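Local structure of multicopper oxidase (Arthrobacter sp. FB24, 3GDC) at residues L213-N226 / F266-W280. The protein probably oxidises phenol-like substrates and reduces dioxygen to water, as laccases do, using copper centres in a trimer of two-domain subunits. Sequence-based numbering, arbitrary orientation.
With CU (copper (II) ion), chain G; CU (copper (II) ion), chain J.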
loop_
_atom_site.group_PDB
_atom_site.type_symbol
_atom_site.label_atom_id
_atom_site.label_comp_id
_atom_site.label_asym_id
_atom_site.label_seq_id
_atom_site.Cartn_x
_atom_site.Cartn_y
_atom_site.Cartn_z
ATOM N N LEU A 213 3.047 -12.416 -5.580
ATOM C CA LEU A 213 4.451 -12.089 -5.771
ATOM C C LEU A 213 5.275 -12.215 -4.486
ATOM O O LEU A 213 4.974 -11.594 -3.472
ATOM C CB LEU A 213 4.591 -10.686 -6.380
ATOM C CG LEU A 213 6.006 -10.149 -6.579
ATOM C CD1 LEU A 213 6.775 -11.014 -7.579
ATOM C CD2 LEU A 213 5.875 -8.714 -7.077
ATOM N N GLU A 214 6.305 -13.046 -4.543
ATOM C CA GLU A 214 7.206 -13.227 -3.421
ATOM C C GLU A 214 8.403 -12.275 -3.566
ATOM O O GLU A 214 8.680 -11.772 -4.672
ATOM C CB GLU A 214 7.661 -14.697 -3.353
ATOM C CG GLU A 214 8.526 -15.058 -2.141
ATOM C CD GLU A 214 7.863 -14.660 -0.831
ATOM O OE1 GLU A 214 7.006 -15.438 -0.359
ATOM O OE2 GLU A 214 8.175 -13.559 -0.304
ATOM N N TYR A 215 9.068 -12.006 -2.436
ATOM C CA TYR A 215 10.321 -11.221 -2.362
ATOM C C TYR A 215 10.095 -9.703 -2.427
ATOM O O TYR A 215 10.489 -8.972 -1.507
ATOM C CB TYR A 215 11.369 -11.715 -3.384
ATOM C CG TYR A 215 11.658 -13.207 -3.292
ATOM C CD1 TYR A 215 12.312 -13.744 -2.184
ATOM C CD2 TYR A 215 11.277 -14.077 -4.316
ATOM C CE1 TYR A 215 12.564 -15.108 -2.090
ATOM C CE2 TYR A 215 11.525 -15.450 -4.229
ATOM C CZ TYR A 215 12.173 -15.952 -3.118
ATOM O OH TYR A 215 12.427 -17.306 -3.025
ATOM N N ASP A 216 9.462 -9.231 -3.497
ATOM C CA ASP A 216 9.096 -7.817 -3.622
ATOM C C ASP A 216 7.876 -7.512 -2.745
ATOM O O ASP A 216 6.893 -8.250 -2.786
ATOM C CB ASP A 216 8.793 -7.476 -5.080
ATOM C CG ASP A 216 10.011 -7.619 -5.982
ATOM O OD1 ASP A 216 10.946 -6.792 -5.856
ATOM O OD2 ASP A 216 10.023 -8.539 -6.827
ATOM N N PRO A 217 7.929 -6.425 -1.952
ATOM C CA PRO A 217 6.855 -6.196 -0.975
ATOM C C PRO A 217 5.494 -5.772 -1.548
ATOM O O PRO A 217 4.476 -5.960 -0.884
ATOM C CB PRO A 217 7.424 -5.087 -0.077
ATOM C CG PRO A 217 8.406 -4.361 -0.948
ATOM C CD PRO A 217 8.974 -5.380 -1.895
ATOM N N ILE A 218 5.465 -5.197 -2.751
ATOM C CA ILE A 218 4.195 -4.712 -3.294
ATOM C C ILE A 218 4.129 -4.855 -4.811
ATOM O O ILE A 218 5.144 -4.744 -5.512
ATOM C CB ILE A 218 3.873 -3.254 -2.822
ATOM C CG1 ILE A 218 2.401 -2.887 -3.077
ATOM C CG2 ILE A 218 4.823 -2.237 -3.466
ATOM C CD1 ILE A 218 1.827 -1.853 -2.108
ATOM N N ASN A 219 2.926 -5.134 -5.298
ATOM C CA ASN A 219 2.678 -5.208 -6.730
ATOM C C ASN A 219 1.620 -4.171 -7.065
ATOM O O ASN A 219 0.956 -3.646 -6.170
ATOM C CB ASN A 219 2.234 -6.618 -7.142
ATOM C CG ASN A 219 2.655 -6.979 -8.564
ATOM O OD1 ASN A 219 2.870 -6.099 -9.415
ATOM N ND2 ASN A 219 2.779 -8.283 -8.827
ATOM N N SER A 220 1.484 -3.830 -8.343
ATOM C CA SER A 220 0.419 -2.929 -8.747
ATOM C C SER A 220 -0.158 -3.331 -10.097
ATOM O O SER A 220 0.326 -4.271 -10.745
ATOM C CB SER A 220 0.888 -1.466 -8.740
ATOM O OG SER A 220 1.903 -1.248 -9.699
ATOM N N PHE A 221 -1.212 -2.625 -10.489
ATOM C CA PHE A 221 -1.985 -2.924 -11.692
ATOM C C PHE A 221 -2.509 -1.623 -12.243
ATOM O O PHE A 221 -3.194 -0.882 -11.532
ATOM C CB PHE A 221 -3.174 -3.838 -11.346
ATOM C CG PHE A 221 -4.064 -4.171 -12.516
ATOM C CD1 PHE A 221 -3.972 -5.408 -13.149
ATOM C CD2 PHE A 221 -5.024 -3.258 -12.963
ATOM C CE1 PHE A 221 -4.809 -5.726 -14.232
ATOM C CE2 PHE A 221 -5.853 -3.565 -14.051
ATOM C CZ PHE A 221 -5.747 -4.797 -14.679
ATOM N N HIS A 222 -2.228 -1.361 -13.516
ATOM C CA HIS A 222 -2.728 -0.159 -14.176
ATOM C C HIS A 222 -3.241 -0.512 -15.555
ATOM O O HIS A 222 -2.625 -1.311 -16.246
ATOM C CB HIS A 222 -1.611 0.895 -14.298
ATOM C CG HIS A 222 -1.981 2.069 -15.154
ATOM N ND1 HIS A 222 -3.045 2.896 -14.864
ATOM C CD2 HIS A 222 -1.436 2.550 -16.296
ATOM C CE1 HIS A 222 -3.143 3.834 -15.788
ATOM N NE2 HIS A 222 -2.176 3.649 -16.668
ATOM N N ILE A 223 -4.362 0.090 -15.949
ATOM C CA ILE A 223 -4.912 -0.079 -17.291
ATOM C C ILE A 223 -4.932 1.274 -18.027
ATOM O O ILE A 223 -5.425 2.268 -17.492
ATOM C CB ILE A 223 -6.333 -0.707 -17.245
ATOM C CG1 ILE A 223 -6.966 -0.766 -18.630
ATOM C CG2 ILE A 223 -7.250 0.055 -16.274
ATOM C CD1 ILE A 223 -6.405 -1.818 -19.499
ATOM N N HIS A 224 -4.393 1.298 -19.243
ATOM C CA HIS A 224 -4.396 2.510 -20.072
ATOM C C HIS A 224 -5.788 2.884 -20.540
ATOM O O HIS A 224 -6.562 2.018 -20.966
ATOM C CB HIS A 224 -3.542 2.300 -21.321
ATOM C CG HIS A 224 -2.067 2.348 -21.074
ATOM N ND1 HIS A 224 -1.175 2.773 -22.037
ATOM C CD2 HIS A 224 -1.325 2.030 -19.985
ATOM C CE1 HIS A 224 0.052 2.704 -21.557
ATOM N NE2 HIS A 224 -0.010 2.257 -20.314
ATOM N N GLY A 225 -6.082 4.180 -20.485
ATOM C CA GLY A 225 -7.301 4.761 -21.056
ATOM C C GLY A 225 -8.613 4.391 -20.392
ATOM O O GLY A 225 -9.688 4.681 -20.926
ATOM N N ASN A 226 -8.536 3.764 -19.220
ATOM C CA ASN A 226 -9.714 3.179 -18.597
ATOM C C ASN A 226 -9.686 3.322 -17.081
ATOM O O ASN A 226 -8.624 3.521 -16.491
ATOM C CB ASN A 226 -9.830 1.709 -19.009
ATOM C CG ASN A 226 -10.302 1.551 -20.444
ATOM O OD1 ASN A 226 -11.498 1.543 -20.713
ATOM N ND2 ASN A 226 -9.358 1.446 -21.372
ATOM N N PHE A 266 -5.379 -1.464 -25.527
ATOM C CA PHE A 266 -5.107 -0.732 -24.294
ATOM C C PHE A 266 -4.165 -1.527 -23.407
ATOM O O PHE A 266 -4.491 -2.636 -22.973
ATOM C CB PHE A 266 -6.419 -0.411 -23.577
ATOM C CG PHE A 266 -7.315 0.494 -24.370
ATOM C CD1 PHE A 266 -7.180 1.874 -24.271
ATOM C CD2 PHE A 266 -8.256 -0.031 -25.254
ATOM C CE1 PHE A 266 -7.993 2.731 -25.011
ATOM C CE2 PHE A 266 -9.080 0.816 -26.019
ATOM C CZ PHE A 266 -8.949 2.202 -25.890
ATOM N N MET A 267 -2.980 -0.972 -23.173
ATOM C CA MET A 267 -1.973 -1.648 -22.356
ATOM C C MET A 267 -2.438 -1.801 -20.900
ATOM O O MET A 267 -3.166 -0.959 -20.369
ATOM C CB MET A 267 -0.647 -0.891 -22.411
ATOM C CG MET A 267 0.546 -1.667 -21.883
ATOM S SD MET A 267 2.065 -0.719 -22.095
ATOM C CE MET A 267 2.436 -1.091 -23.799
ATOM N N PHE A 268 -2.047 -2.908 -20.281
ATOM C CA PHE A 268 -2.186 -3.056 -18.835
ATOM C C PHE A 268 -0.897 -3.652 -18.292
ATOM O O PHE A 268 -0.264 -4.496 -18.948
ATOM C CB PHE A 268 -3.446 -3.842 -18.431
ATOM C CG PHE A 268 -3.388 -5.315 -18.724
ATOM C CD1 PHE A 268 -3.211 -6.238 -17.686
ATOM C CD2 PHE A 268 -3.549 -5.786 -20.022
ATOM C CE1 PHE A 268 -3.153 -7.617 -17.960
ATOM C CE2 PHE A 268 -3.503 -7.145 -20.301
ATOM C CZ PHE A 268 -3.308 -8.067 -19.263
ATOM N N HIS A 269 -0.477 -3.178 -17.119
ATOM C CA HIS A 269 0.811 -3.595 -16.564
ATOM C C HIS A 269 0.963 -3.134 -15.126
ATOM O O HIS A 269 0.180 -2.317 -14.638
ATOM C CB HIS A 269 1.965 -3.015 -17.403
ATOM C CG HIS A 269 1.909 -1.529 -17.551
ATOM N ND1 HIS A 269 2.490 -0.666 -16.648
ATOM C CD2 HIS A 269 1.335 -0.751 -18.499
ATOM C CE1 HIS A 269 2.279 0.579 -17.037
ATOM N NE2 HIS A 269 1.574 0.552 -18.154
ATOM N N ALA A 270 1.982 -3.642 -14.447
ATOM C CA ALA A 270 2.358 -3.086 -13.151
ATOM C C ALA A 270 2.783 -1.635 -13.354
ATOM O O ALA A 270 3.473 -1.325 -14.326
ATOM C CB ALA A 270 3.505 -3.872 -12.560
ATOM N N HIS A 271 2.374 -0.747 -12.457
ATOM C CA HIS A 271 2.888 0.619 -12.513
ATOM C C HIS A 271 4.235 0.723 -11.782
ATOM O O HIS A 271 4.760 1.813 -11.558
ATOM C CB HIS A 271 1.867 1.649 -12.019
ATOM C CG HIS A 271 1.998 2.980 -12.695
ATOM N ND1 HIS A 271 3.156 3.726 -12.635
ATOM C CD2 HIS A 271 1.138 3.684 -13.469
ATOM C CE1 HIS A 271 3.000 4.837 -13.333
ATOM N NE2 HIS A 271 1.784 4.838 -13.849
ATOM N N LYS A 272 4.775 -0.435 -11.405
ATOM C CA LYS A 272 6.167 -0.557 -10.999
ATOM C C LYS A 272 6.936 -0.963 -12.253
ATOM O O LYS A 272 6.881 -2.115 -12.688
ATOM C CB LYS A 272 6.322 -1.599 -9.886
ATOM C CG LYS A 272 7.756 -1.728 -9.369
ATOM C CD LYS A 272 7.950 -0.902 -8.125
ATOM C CE LYS A 272 9.363 -0.345 -8.029
ATOM N NZ LYS A 272 10.437 -1.330 -8.311
ATOM N N THR A 273 7.649 -0.000 -12.830
ATOM C CA THR A 273 8.256 -0.134 -14.159
ATOM C C THR A 273 9.219 -1.323 -14.308
ATOM O O THR A 273 9.218 -1.989 -15.337
ATOM C CB THR A 273 8.929 1.197 -14.610
ATOM O OG1 THR A 273 10.182 1.368 -13.932
ATOM C CG2 THR A 273 8.021 2.368 -14.294
ATOM N N GLU A 274 10.009 -1.590 -13.270
ATOM C CA GLU A 274 10.884 -2.757 -13.190
ATOM C C GLU A 274 10.141 -4.067 -13.515
ATOM O O GLU A 274 10.658 -4.925 -14.243
ATOM C CB GLU A 274 11.470 -2.833 -11.778
ATOM C CG GLU A 274 12.403 -4.003 -11.498
ATOM C CD GLU A 274 12.740 -4.163 -10.011
ATOM O OE1 GLU A 274 13.539 -5.074 -9.689
ATOM O OE2 GLU A 274 12.229 -3.384 -9.168
ATOM N N PHE A 275 8.934 -4.215 -12.961
ATOM C CA PHE A 275 8.173 -5.454 -13.124
ATOM C C PHE A 275 7.608 -5.552 -14.529
ATOM O O PHE A 275 7.585 -6.630 -15.125
ATOM C CB PHE A 275 6.997 -5.539 -12.139
ATOM C CG PHE A 275 7.385 -5.462 -10.681
ATOM C CD1 PHE A 275 8.708 -5.570 -10.270
ATOM C CD2 PHE A 275 6.390 -5.325 -9.707
ATOM C CE1 PHE A 275 9.044 -5.496 -8.920
ATOM C CE2 PHE A 275 6.715 -5.243 -8.356
ATOM C CZ PHE A 275 8.041 -5.327 -7.960
ATOM N N ALA A 276 7.101 -4.423 -15.017
ATOM C CA ALA A 276 6.535 -4.325 -16.361
ATOM C C ALA A 276 7.539 -4.757 -17.423
ATOM O O ALA A 276 7.215 -5.557 -18.311
ATOM C CB ALA A 276 6.033 -2.905 -16.626
ATOM N N GLU A 277 8.763 -4.247 -17.305
ATOM C CA GLU A 277 9.803 -4.478 -18.300
ATOM C C GLU A 277 10.394 -5.883 -18.215
ATOM O O GLU A 277 11.128 -6.319 -19.111
ATOM C CB GLU A 277 10.878 -3.379 -18.216
ATOM C CG GLU A 277 10.320 -2.005 -18.607
ATOM C CD GLU A 277 11.375 -1.045 -19.142
ATOM O OE1 GLU A 277 11.065 -0.316 -20.116
ATOM O OE2 GLU A 277 12.500 -1.019 -18.586
ATOM N N LEU A 278 10.031 -6.607 -17.151
ATOM C CA LEU A 278 10.468 -7.983 -16.965
ATOM C C LEU A 278 9.308 -9.002 -17.040
ATOM O O LEU A 278 9.442 -10.134 -16.594
ATOM C CB LEU A 278 11.282 -8.127 -15.680
ATOM C CG LEU A 278 12.646 -7.417 -15.674
ATOM C CD1 LEU A 278 13.289 -7.468 -14.295
ATOM C CD2 LEU A 278 13.549 -8.014 -16.738
ATOM N N GLY A 279 8.187 -8.582 -17.624
ATOM C CA GLY A 279 7.160 -9.514 -18.069
ATOM C C GLY A 279 5.732 -9.221 -17.672
ATOM O O GLY A 279 4.804 -9.776 -18.259
ATOM N N TRP A 280 5.542 -8.356 -16.681
ATOM C CA TRP A 280 4.196 -8.023 -16.209
ATOM C C TRP A 280 3.643 -6.842 -17.033
ATOM O O TRP A 280 3.489 -5.719 -16.558
ATOM C CB TRP A 280 4.208 -7.850 -14.672
ATOM C CG TRP A 280 2.931 -7.419 -13.943
ATOM C CD1 TRP A 280 2.852 -7.104 -12.608
ATOM C CD2 TRP A 280 1.607 -7.220 -14.475
ATOM N NE1 TRP A 280 1.580 -6.724 -12.281
ATOM C CE2 TRP A 280 0.791 -6.783 -13.400
ATOM C CE3 TRP A 280 1.026 -7.366 -15.746
ATOM C CZ2 TRP A 280 -0.565 -6.492 -13.556
ATOM C CZ3 TRP A 280 -0.325 -7.075 -15.902
ATOM C CH2 TRP A 280 -1.106 -6.636 -14.811
HETATM CU CU CU G . 1.659 2.057 -19.338
HETATM CU CU CU J . 1.146 6.085 -15.469
#
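L213 CD2 and the D216 carboxylate approach the far end of the F275 ring obliquely; D216 CG lies 3.6 Å from F275 CZ, while its OD2 is hydrogen-bonded to the hydroxyl of Y183. The carbonyl O of I218 meets the same ring at its edge. N219 sends OD1 to W280 NE1, a weak bond of 3.2 Å, its amide turned steeply (79°) to the indole; S220 O is a second weak acceptor for that N-H, and OD1 also takes S220 N. A leucine in place of N219 would probably leave the indole N-H with one weak acceptor fewer and the S220 N-H without this partner. S220 OG sits between its own backbone N and carbonyl carbon (chi1 64°), which turns it to accept H271 N at 2.8 Å. On the other face of the sheet, F221 CD1 packs against W280 CH2 at the indole edge. H222 and H269 form an antiparallel hydrogen-bonded pair; H271 turns its ring edge to the face of H222, whose ND1 donates to D244 O. H224 N reaches M267 O almost straight (175°), and M267 CB sits over the H224 ring face, 3.6 Å from its centroid. H224 and H269 meet rim to rim, both NE2 atoms 1.9 Å from one copper, which H134 of the second subunit also binds; D101 of that subunit holds H224 ND1. H269 ND1 donates to A270 O, fixing the ring's rotation. H271 binds another copper with H93 and H132 of the second subunit, and H222 a further one with its H91. This is consistent with the interdomain trinuclear cluster of two-domain laccases: two paired strands and the residues just beyond their ends supply half its histidines, so copper binding, and with it dioxygen reduction, probably depends on the association of subunits.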